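PDB 6FTH: extracellular solute-binding protein, family 1 from Bifidobacterium longum subsp. infantis, which probably captures human milk oligosaccharides outside the cell and hands them to an ABC transporter for uptake. Local coordinates for residues Lys27-Pro38 with Asp57-Glu67; Ile83-Pro93 with Ala338-Ala348. All coordinates share one frame; numbering follows the deposited sequence.

Overall arrangement
Both contacts belong to one mixed four-stranded sheet of a solute-binding protein, with strand order 59-66, 29-36, 86-88, 339-343. Contact 1 pairs the first two strands in parallel, and contact 2 pairs 86-88 with the antiparallel edge strand 339-343. Their centres lie about 11 Å apart, both on the same side of the chain's centre. Strands 29-36 and 86-88 are neighbours, so the ladders join directly: Leu33 O and Leu88 N are 2.8 Å apart. A second tie runs through side chains, where Glu67 OE2 of contact 1 probably accepts a hydrogen bond from His89 NE2 of contact 2 at 2.7 Å. The shared sheet probably forms one lobe's core, as in related binding proteins.

Contact 1: residues Lys27-Pro38 with Asp57-Glu67; sequences KPIVSVLVVKRP and DCKIEWQEVSE
Lys36 and Glu64 reach across two parallel strands and join in a salt bridge, Lys36 NZ to Glu64 OE1 at 2.7 Å. From CB, which lies 3.8 Å from Val65 O, the lysine chain runs over its partner: CG passes beside Glu64 CB, CD and CE each come close to Glu64 OE1, and NZ ends nearly along the C-O axis of that oxygen. Bends at chi2, chi3 and chi4 (chi2 -70°, chi3 -65°) curl the chain back to bring NZ there. NZ also bonds Asp41 O, and Glu64 OE1 takes the backbone N-H of Ile43, which ties the following loop to the strands. Were Lys36 an alanine, Glu64 OE1 would probably lose its salt-bridge partner and Asp41 O this donor, with a long, weak pairing of Glu64 OE2 to Lys42 left to offset the charge.

From there back to Pro28 the backbones form an unbroken parallel ladder, from Lys36 N to Val65 O through to Lys59 N to Pro28 O, with N-H...O angles of 158° or more. On the face carrying Val30, Val32 and Val34, Ile60 CG2 lies over the centre of the Trp62 ring, 3.3 Å above its plane, and also touches Val32 CG2 at 3.7 Å. Val34 CG2 meets the Trp62 ring at its edge, near CE3, while Val32 CG1 approaches CZ3 obliquely. On the other face Val65 CG1 packs 3.8 Å from Leu33 CD1, and Val65 CG2 meets Val35 CG2; Trp70 of helix 67-80 covers all three residues. At the far end Lys27 NZ makes a weak bond to Asp57 OD1, and a water links NZ to Cys58 O. Strand 29-36, helix 47-56 and strand 59-66 together make a classic beta-alpha-beta unit, in keeping with the alpha/beta lobes of periplasmic-type binding proteins.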
# COMPACT_ATOMS: atom_id res chain seq x y z
N LYS A 27 6.67 36.23 -16.98
CA LYS A 27 7.03 34.88 -16.55
C LYS A 27 6.01 33.87 -17.07
O LYS A 27 4.81 34.15 -17.11
CB LYS A 27 7.08 34.81 -15.03
CG LYS A 27 8.28 35.53 -14.43
CD LYS A 27 8.52 35.10 -13.00
CE LYS A 27 9.72 35.81 -12.41
NZ LYS A 27 10.22 35.10 -11.20
N PRO A 28 6.46 32.68 -17.48
CA PRO A 28 5.50 31.68 -17.96
C PRO A 28 4.60 31.21 -16.84
O PRO A 28 5.04 31.03 -15.70
CB PRO A 28 6.40 30.55 -18.47
CG PRO A 28 7.71 30.73 -17.76
CD PRO A 28 7.85 32.21 -17.56
N ILE A 29 3.33 31.01 -17.18
CA ILE A 29 2.33 30.53 -16.23
C ILE A 29 2.18 29.03 -16.41
O ILE A 29 2.14 28.51 -17.53
CB ILE A 29 0.98 31.26 -16.39
CG1 ILE A 29 1.16 32.76 -16.16
CG2 ILE A 29 -0.02 30.72 -15.37
CD1 ILE A 29 -0.11 33.55 -16.47
N VAL A 30 2.12 28.32 -15.28
CA VAL A 30 1.94 26.88 -15.25
C VAL A 30 0.83 26.63 -14.24
O VAL A 30 0.98 26.97 -13.07
CB VAL A 30 3.22 26.15 -14.81
CG1 VAL A 30 2.98 24.63 -14.75
CG2 VAL A 30 4.38 26.47 -15.74
N SER A 31 -0.28 26.05 -14.69
CA SER A 31 -1.31 25.62 -13.76
C SER A 31 -0.95 24.24 -13.22
O SER A 31 -0.48 23.37 -13.95
CB SER A 31 -2.68 25.56 -14.44
OG SER A 31 -2.66 24.80 -15.64
N VAL A 32 -1.13 24.07 -11.91
CA VAL A 32 -0.73 22.85 -11.22
C VAL A 32 -1.89 22.37 -10.35
O VAL A 32 -2.21 22.98 -9.33
CB VAL A 32 0.53 23.04 -10.37
CG1 VAL A 32 0.95 21.71 -9.77
CG2 VAL A 32 1.66 23.61 -11.20
N LEU A 33 -2.51 21.26 -10.75
CA LEU A 33 -3.48 20.60 -9.90
C LEU A 33 -2.74 19.69 -8.93
O LEU A 33 -1.89 18.89 -9.34
CB LEU A 33 -4.45 19.76 -10.74
CG LEU A 33 -5.35 18.81 -9.95
CD1 LEU A 33 -6.35 19.56 -9.11
CD2 LEU A 33 -6.08 17.85 -10.92
N VAL A 34 -3.05 19.82 -7.64
CA VAL A 34 -2.47 18.96 -6.62
C VAL A 34 -3.61 18.32 -5.83
O VAL A 34 -4.40 19.03 -5.20
CB VAL A 34 -1.54 19.71 -5.65
CG1 VAL A 34 -0.84 18.72 -4.71
CG2 VAL A 34 -0.55 20.59 -6.40
N VAL A 35 -3.68 17.00 -5.87
CA VAL A 35 -4.59 16.23 -5.05
C VAL A 35 -3.90 16.05 -3.70
O VAL A 35 -2.77 15.55 -3.64
CB VAL A 35 -4.92 14.88 -5.70
CG1 VAL A 35 -5.91 14.09 -4.87
CG2 VAL A 35 -5.43 15.07 -7.14
N LYS A 36 -4.55 16.51 -2.64
CA LYS A 36 -3.92 16.71 -1.34
C LYS A 36 -4.20 15.58 -0.35
O LYS A 36 -5.32 15.07 -0.24
CB LYS A 36 -4.40 18.02 -0.72
CG LYS A 36 -4.01 19.29 -1.48
CD LYS A 36 -2.50 19.65 -1.43
CE LYS A 36 -2.01 20.01 -0.04
NZ LYS A 36 -2.90 21.07 0.58
N ARG A 37 -3.17 15.22 0.40
CA ARG A 37 -3.35 14.36 1.55
C ARG A 37 -4.20 15.08 2.60
O ARG A 37 -4.12 16.30 2.75
CB ARG A 37 -1.98 14.10 2.18
CG ARG A 37 -1.94 13.07 3.28
CD ARG A 37 -0.60 13.17 3.96
NE ARG A 37 -0.38 12.15 4.96
CZ ARG A 37 -0.81 12.21 6.22
NH1 ARG A 37 -1.55 13.23 6.64
NH2 ARG A 37 -0.52 11.23 7.06
N PRO A 38 -5.00 14.35 3.36
CA PRO A 38 -5.63 14.97 4.53
C PRO A 38 -4.58 15.54 5.47
O PRO A 38 -3.42 15.11 5.49
CB PRO A 38 -6.40 13.81 5.18
CG PRO A 38 -6.68 12.87 4.07
CD PRO A 38 -5.47 12.97 3.15
N ASP A 57 11.31 30.35 -11.81
CA ASP A 57 11.19 31.55 -12.62
C ASP A 57 9.90 31.52 -13.44
O ASP A 57 9.88 31.88 -14.62
CB ASP A 57 12.41 31.73 -13.53
CG ASP A 57 12.67 33.18 -13.88
OD1 ASP A 57 12.09 34.08 -13.23
OD2 ASP A 57 13.46 33.42 -14.81
N CYS A 58 8.82 31.06 -12.81
CA CYS A 58 7.53 30.98 -13.47
C CYS A 58 6.47 31.40 -12.47
O CYS A 58 6.75 31.63 -11.30
CB CYS A 58 7.25 29.56 -14.01
SG CYS A 58 6.91 28.35 -12.73
N LYS A 59 5.24 31.51 -12.95
CA LYS A 59 4.10 31.75 -12.08
C LYS A 59 3.32 30.46 -11.98
O LYS A 59 2.89 29.92 -13.01
CB LYS A 59 3.21 32.86 -12.65
CG LYS A 59 1.92 33.07 -11.87
CD LYS A 59 2.19 33.56 -10.46
CE LYS A 59 0.94 33.48 -9.60
NZ LYS A 59 -0.29 33.59 -10.43
N ILE A 60 3.14 29.96 -10.75
CA ILE A 60 2.38 28.74 -10.50
C ILE A 60 0.97 29.12 -10.07
O ILE A 60 0.78 29.84 -9.08
CB ILE A 60 3.06 27.85 -9.45
CG1 ILE A 60 4.44 27.40 -9.95
CG2 ILE A 60 2.17 26.64 -9.16
CD1 ILE A 60 5.26 26.66 -8.92
N GLU A 61 -0.01 28.61 -10.79
CA GLU A 61 -1.41 28.73 -10.40
C GLU A 61 -1.82 27.40 -9.78
O GLU A 61 -2.15 26.45 -10.48
CB GLU A 61 -2.25 29.09 -11.61
CG GLU A 61 -1.88 30.45 -12.19
CD GLU A 61 -2.89 30.97 -13.20
OE1 GLU A 61 -3.71 30.17 -13.70
OE2 GLU A 61 -2.85 32.18 -13.48
N TRP A 62 -1.80 27.35 -8.44
CA TRP A 62 -2.11 26.12 -7.73
C TRP A 62 -3.62 25.90 -7.71
O TRP A 62 -4.39 26.84 -7.52
CB TRP A 62 -1.60 26.18 -6.29
CG TRP A 62 -0.11 26.34 -6.08
CD1 TRP A 62 0.54 27.48 -5.70
CD2 TRP A 62 0.91 25.33 -6.21
NE1 TRP A 62 1.88 27.25 -5.59
CE2 TRP A 62 2.14 25.94 -5.90
CE3 TRP A 62 0.90 23.98 -6.56
CZ2 TRP A 62 3.34 25.26 -5.93
CZ3 TRP A 62 2.09 23.31 -6.59
CH2 TRP A 62 3.30 23.95 -6.28
N GLN A 63 -4.02 24.65 -7.91
CA GLN A 63 -5.40 24.22 -7.73
C GLN A 63 -5.35 22.99 -6.85
O GLN A 63 -4.68 22.01 -7.19
CB GLN A 63 -6.04 23.87 -9.07
CG GLN A 63 -7.49 23.44 -8.95
CD GLN A 63 -8.06 22.92 -10.26
OE1 GLN A 63 -7.47 23.11 -11.33
NE2 GLN A 63 -9.20 22.24 -10.18
N GLU A 64 -6.01 23.03 -5.71
CA GLU A 64 -5.98 21.93 -4.75
C GLU A 64 -7.34 21.26 -4.67
O GLU A 64 -8.39 21.92 -4.72
CB GLU A 64 -5.60 22.44 -3.37
CG GLU A 64 -4.21 23.02 -3.33
CD GLU A 64 -3.92 23.70 -2.01
OE1 GLU A 64 -3.28 23.08 -1.14
OE2 GLU A 64 -4.38 24.84 -1.82
N VAL A 65 -7.33 19.94 -4.55
CA VAL A 65 -8.54 19.14 -4.37
C VAL A 65 -8.26 18.03 -3.38
O VAL A 65 -7.14 17.50 -3.30
CB VAL A 65 -9.02 18.56 -5.71
CG1 VAL A 65 -9.26 19.68 -6.71
CG2 VAL A 65 -8.01 17.56 -6.26
N SER A 66 -9.28 17.66 -2.60
CA SER A 66 -9.14 16.54 -1.69
C SER A 66 -9.14 15.22 -2.46
O SER A 66 -9.56 15.15 -3.62
CB SER A 66 -10.28 16.51 -0.68
OG SER A 66 -11.50 16.14 -1.32
N GLU A 67 -8.64 14.18 -1.80
CA GLU A 67 -8.65 12.85 -2.40
C GLU A 67 -10.08 12.38 -2.64
O GLU A 67 -10.38 11.81 -3.70
CB GLU A 67 -7.87 11.89 -1.51
CG GLU A 67 -6.36 12.14 -1.59
CD GLU A 67 -5.53 11.32 -0.63
OE1 GLU A 67 -6.02 10.83 0.41
OE2 GLU A 67 -4.32 11.20 -0.92
O HOH W 1 8.70 33.11 -10.04
O HOH W 2 -7.66 14.76 1.03

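Contact 2: residues Ile83-Pro93 with Ala338-Ala348; sequences IADVSLHAFFP and ADRFSLSSHAA
Asp339 faces His89 and Phe92 together. Its CB lies over the centre of the Phe92 ring in a CH-pi contact, 3.5 Å from Asp339 CB to the ring centroid. With CG between the backbone N and the carbonyl carbon (chi1 68°), the carboxylate swings along that ring, the two planes 13° apart and stacked, and reaches His89. The His89 ring, by contrast, stands almost perpendicular to the carboxylate: ND1 donates to Asp339 OD2 at 2.7 Å, on the syn side of that oxygen. A water shared with His89 O gives OD2 a second donor, while OD1 takes Arg340 NE in a salt bridge from above the carboxylate plane. Thus both carboxylate oxygens are held; Arg340 NH1 in turn bonds the backbone O atoms of Asp407 and Phe409.

Farther along, Ser87 and Ser342 form an antiparallel hydrogen-bonded pair, Ser87 N to Ser342 O and Ser342 N to Ser87 O, both 3.0 Å. Phe341 has CG anti to the backbone N (chi1 -174°), which carries its ring beside strand 86-88; Val86 CG1 meets Phe341 CE2 at 3.4 Å and Leu88 CD2 meets Phe341 CD2 at 3.5 Å, both obliquely. Past the strand, Ile83 CD1 packs on Ser344 CB at 3.5 Å, and Ser344 N closes the ladder on Asp85 O.

A classic beta bulge interrupts strand 339-343, where Arg340 and Phe341 both face Leu140. Helix 350-360 packs against Val86, Phe341 and Leu343, whereas helix 124-130 meets Ala338 and Pro93; strand 29-36 flanks 86-88 through bonds from Leu33 to Val86 and Leu88.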
# COMPACT_ATOMS: atom_id res chain seq x y z
N ILE A 83 -7.69 19.32 -18.30
CA ILE A 83 -6.59 18.97 -17.41
C ILE A 83 -5.66 20.16 -17.22
O ILE A 83 -5.44 20.95 -18.15
CB ILE A 83 -5.84 17.70 -17.87
CG1 ILE A 83 -5.07 17.94 -19.15
CG2 ILE A 83 -6.84 16.53 -18.07
CD1 ILE A 83 -4.11 16.81 -19.46
N ALA A 84 -5.13 20.29 -16.01
CA ALA A 84 -4.15 21.32 -15.73
C ALA A 84 -2.86 21.02 -16.47
O ALA A 84 -2.61 19.89 -16.92
CB ALA A 84 -3.86 21.37 -14.23
N ASP A 85 -2.02 22.05 -16.63
CA ASP A 85 -0.73 21.84 -17.28
C ASP A 85 0.04 20.72 -16.59
O ASP A 85 0.59 19.83 -17.25
CB ASP A 85 0.10 23.13 -17.23
CG ASP A 85 -0.53 24.28 -17.98
OD1 ASP A 85 -1.36 24.03 -18.90
OD2 ASP A 85 -0.19 25.43 -17.65
N VAL A 86 0.09 20.77 -15.27
CA VAL A 86 0.74 19.76 -14.44
C VAL A 86 -0.26 19.28 -13.41
O VAL A 86 -0.97 20.09 -12.81
CB VAL A 86 1.96 20.37 -13.72
CG1 VAL A 86 2.51 19.40 -12.69
CG2 VAL A 86 3.04 20.76 -14.72
N SER A 87 -0.32 17.97 -13.20
CA SER A 87 -1.15 17.40 -12.15
C SER A 87 -0.32 16.46 -11.29
O SER A 87 0.42 15.61 -11.81
CB SER A 87 -2.35 16.67 -12.75
OG SER A 87 -3.03 17.49 -13.69
N LEU A 88 -0.46 16.60 -9.98
CA LEU A 88 0.27 15.83 -8.99
C LEU A 88 -0.69 14.95 -8.19
O LEU A 88 -1.69 15.45 -7.65
CB LEU A 88 1.00 16.75 -8.01
CG LEU A 88 1.89 17.86 -8.61
CD1 LEU A 88 2.61 18.58 -7.46
CD2 LEU A 88 2.91 17.35 -9.68
N HIS A 89 -0.39 13.64 -8.09
CA HIS A 89 -1.20 12.71 -7.30
C HIS A 89 -2.60 12.56 -7.91
O HIS A 89 -3.59 12.34 -7.21
CB HIS A 89 -1.24 13.11 -5.81
CG HIS A 89 -1.99 12.16 -4.90
ND1 HIS A 89 -2.08 10.80 -5.13
CD2 HIS A 89 -2.67 12.38 -3.75
CE1 HIS A 89 -2.79 10.23 -4.17
NE2 HIS A 89 -3.16 11.17 -3.32
N ALA A 90 -2.66 12.68 -9.24
CA ALA A 90 -3.93 12.71 -9.95
C ALA A 90 -4.13 11.54 -10.89
O ALA A 90 -5.20 10.90 -10.86
CB ALA A 90 -4.04 14.04 -10.71
N PHE A 91 -3.14 11.24 -11.74
CA PHE A 91 -3.29 10.29 -12.83
C PHE A 91 -2.28 9.15 -12.73
O PHE A 91 -1.07 9.37 -12.62
CB PHE A 91 -3.14 10.98 -14.18
CG PHE A 91 -4.13 12.09 -14.38
CD1 PHE A 91 -5.48 11.81 -14.48
CD2 PHE A 91 -3.72 13.40 -14.50
CE1 PHE A 91 -6.40 12.84 -14.64
CE2 PHE A 91 -4.64 14.42 -14.67
CZ PHE A 91 -5.98 14.13 -14.75
N PHE A 92 -2.80 7.93 -12.79
CA PHE A 92 -1.97 6.75 -12.84
C PHE A 92 -1.66 6.41 -14.29
O PHE A 92 -2.35 6.87 -15.21
CB PHE A 92 -2.71 5.57 -12.22
CG PHE A 92 -2.78 5.64 -10.74
CD1 PHE A 92 -3.81 6.32 -10.11
CD2 PHE A 92 -1.81 5.03 -9.95
CE1 PHE A 92 -3.86 6.39 -8.73
CE2 PHE A 92 -1.87 5.11 -8.56
CZ PHE A 92 -2.88 5.79 -7.96
N PRO A 93 -0.64 5.59 -14.53
CA PRO A 93 -0.36 5.17 -15.90
C PRO A 93 -1.57 4.60 -16.61
O PRO A 93 -1.79 4.91 -17.78
CB PRO A 93 0.76 4.14 -15.72
CG PRO A 93 1.50 4.61 -14.48
CD PRO A 93 0.40 5.15 -13.58
N ALA A 338 2.74 5.62 -8.14
CA ALA A 338 2.84 5.70 -9.59
C ALA A 338 2.12 6.88 -10.23
O ALA A 338 2.10 6.97 -11.46
CB ALA A 338 2.28 4.42 -10.20
N ASP A 339 1.55 7.79 -9.45
CA ASP A 339 0.63 8.81 -9.95
C ASP A 339 1.09 10.23 -9.63
O ASP A 339 0.28 11.09 -9.34
CB ASP A 339 -0.76 8.59 -9.37
CG ASP A 339 -0.83 8.85 -7.88
OD1 ASP A 339 0.15 8.58 -7.15
OD2 ASP A 339 -1.87 9.33 -7.41
N ARG A 340 2.38 10.51 -9.71
CA ARG A 340 2.89 11.69 -9.01
C ARG A 340 3.28 12.88 -9.89
O ARG A 340 3.61 13.94 -9.35
CB ARG A 340 3.98 11.27 -8.03
CG ARG A 340 3.44 10.29 -6.99
CD ARG A 340 2.45 10.98 -6.07
NE ARG A 340 1.65 10.10 -5.23
CZ ARG A 340 1.96 9.75 -3.99
NH1 ARG A 340 3.10 10.14 -3.42
NH2 ARG A 340 1.12 8.98 -3.30
N PHE A 341 3.24 12.76 -11.21
CA PHE A 341 3.43 13.93 -12.07
C PHE A 341 3.00 13.61 -13.48
O PHE A 341 3.54 12.68 -14.10
CB PHE A 341 4.91 14.35 -12.09
CG PHE A 341 5.18 15.64 -12.85
CD1 PHE A 341 5.24 15.65 -14.24
CD2 PHE A 341 5.39 16.83 -12.16
CE1 PHE A 341 5.49 16.83 -14.93
CE2 PHE A 341 5.63 18.02 -12.86
CZ PHE A 341 5.66 18.01 -14.24
N SER A 342 2.06 14.37 -14.03
CA SER A 342 1.71 14.24 -15.44
C SER A 342 1.57 15.63 -16.05
O SER A 342 1.11 16.56 -15.38
CB SER A 342 0.41 13.46 -15.64
OG SER A 342 0.53 12.08 -15.28
N LEU A 343 2.01 15.76 -17.29
CA LEU A 343 2.05 17.02 -18.02
C LEU A 343 1.04 16.96 -19.16
O LEU A 343 1.05 16.01 -19.94
CB LEU A 343 3.44 17.23 -18.62
CG LEU A 343 3.73 18.46 -19.50
CD1 LEU A 343 3.43 19.76 -18.77
CD2 LEU A 343 5.18 18.44 -19.96
N SER A 344 0.19 17.98 -19.27
CA SER A 344 -0.75 18.03 -20.37
C SER A 344 -0.01 18.16 -21.69
O SER A 344 0.94 18.95 -21.82
CB SER A 344 -1.67 19.25 -20.22
OG SER A 344 -2.40 19.46 -21.41
N SER A 345 -0.45 17.39 -22.69
CA SER A 345 0.14 17.50 -24.01
C SER A 345 -0.12 18.86 -24.63
O SER A 345 0.56 19.22 -25.60
CB SER A 345 -0.45 16.42 -24.92
OG SER A 345 -1.84 16.61 -25.02
N HIS A 346 -1.06 19.62 -24.09
CA HIS A 346 -1.37 20.94 -24.62
C HIS A 346 -0.97 22.06 -23.66
O HIS A 346 -1.39 23.21 -23.84
CB HIS A 346 -2.85 20.98 -25.01
CG HIS A 346 -3.23 19.84 -25.90
ND1 HIS A 346 -4.22 18.94 -25.58
CD2 HIS A 346 -2.71 19.43 -27.08
CE1 HIS A 346 -4.31 18.03 -26.54
NE2 HIS A 346 -3.40 18.31 -27.46
N ALA A 347 -0.14 21.76 -22.66
CA ALA A 347 0.37 22.81 -21.79
C ALA A 347 1.14 23.84 -22.60
O ALA A 347 1.95 23.50 -23.46
CB ALA A 347 1.27 22.21 -20.72
N ALA A 348 0.89 25.11 -22.29
CA ALA A 348 1.50 26.20 -23.06
C ALA A 348 3.02 26.25 -22.87
O ALA A 348 3.76 26.41 -23.84
CB ALA A 348 0.88 27.52 -22.63
O HOH W 3 -1.69 17.43 -16.05
O HOH W 4 -1.03 25.93 -20.76
O HOH W 5 -0.69 13.13 -11.41
O HOH W 6 -4.55 9.82 -7.44
O HOH W 7 0.93 11.26 -12.66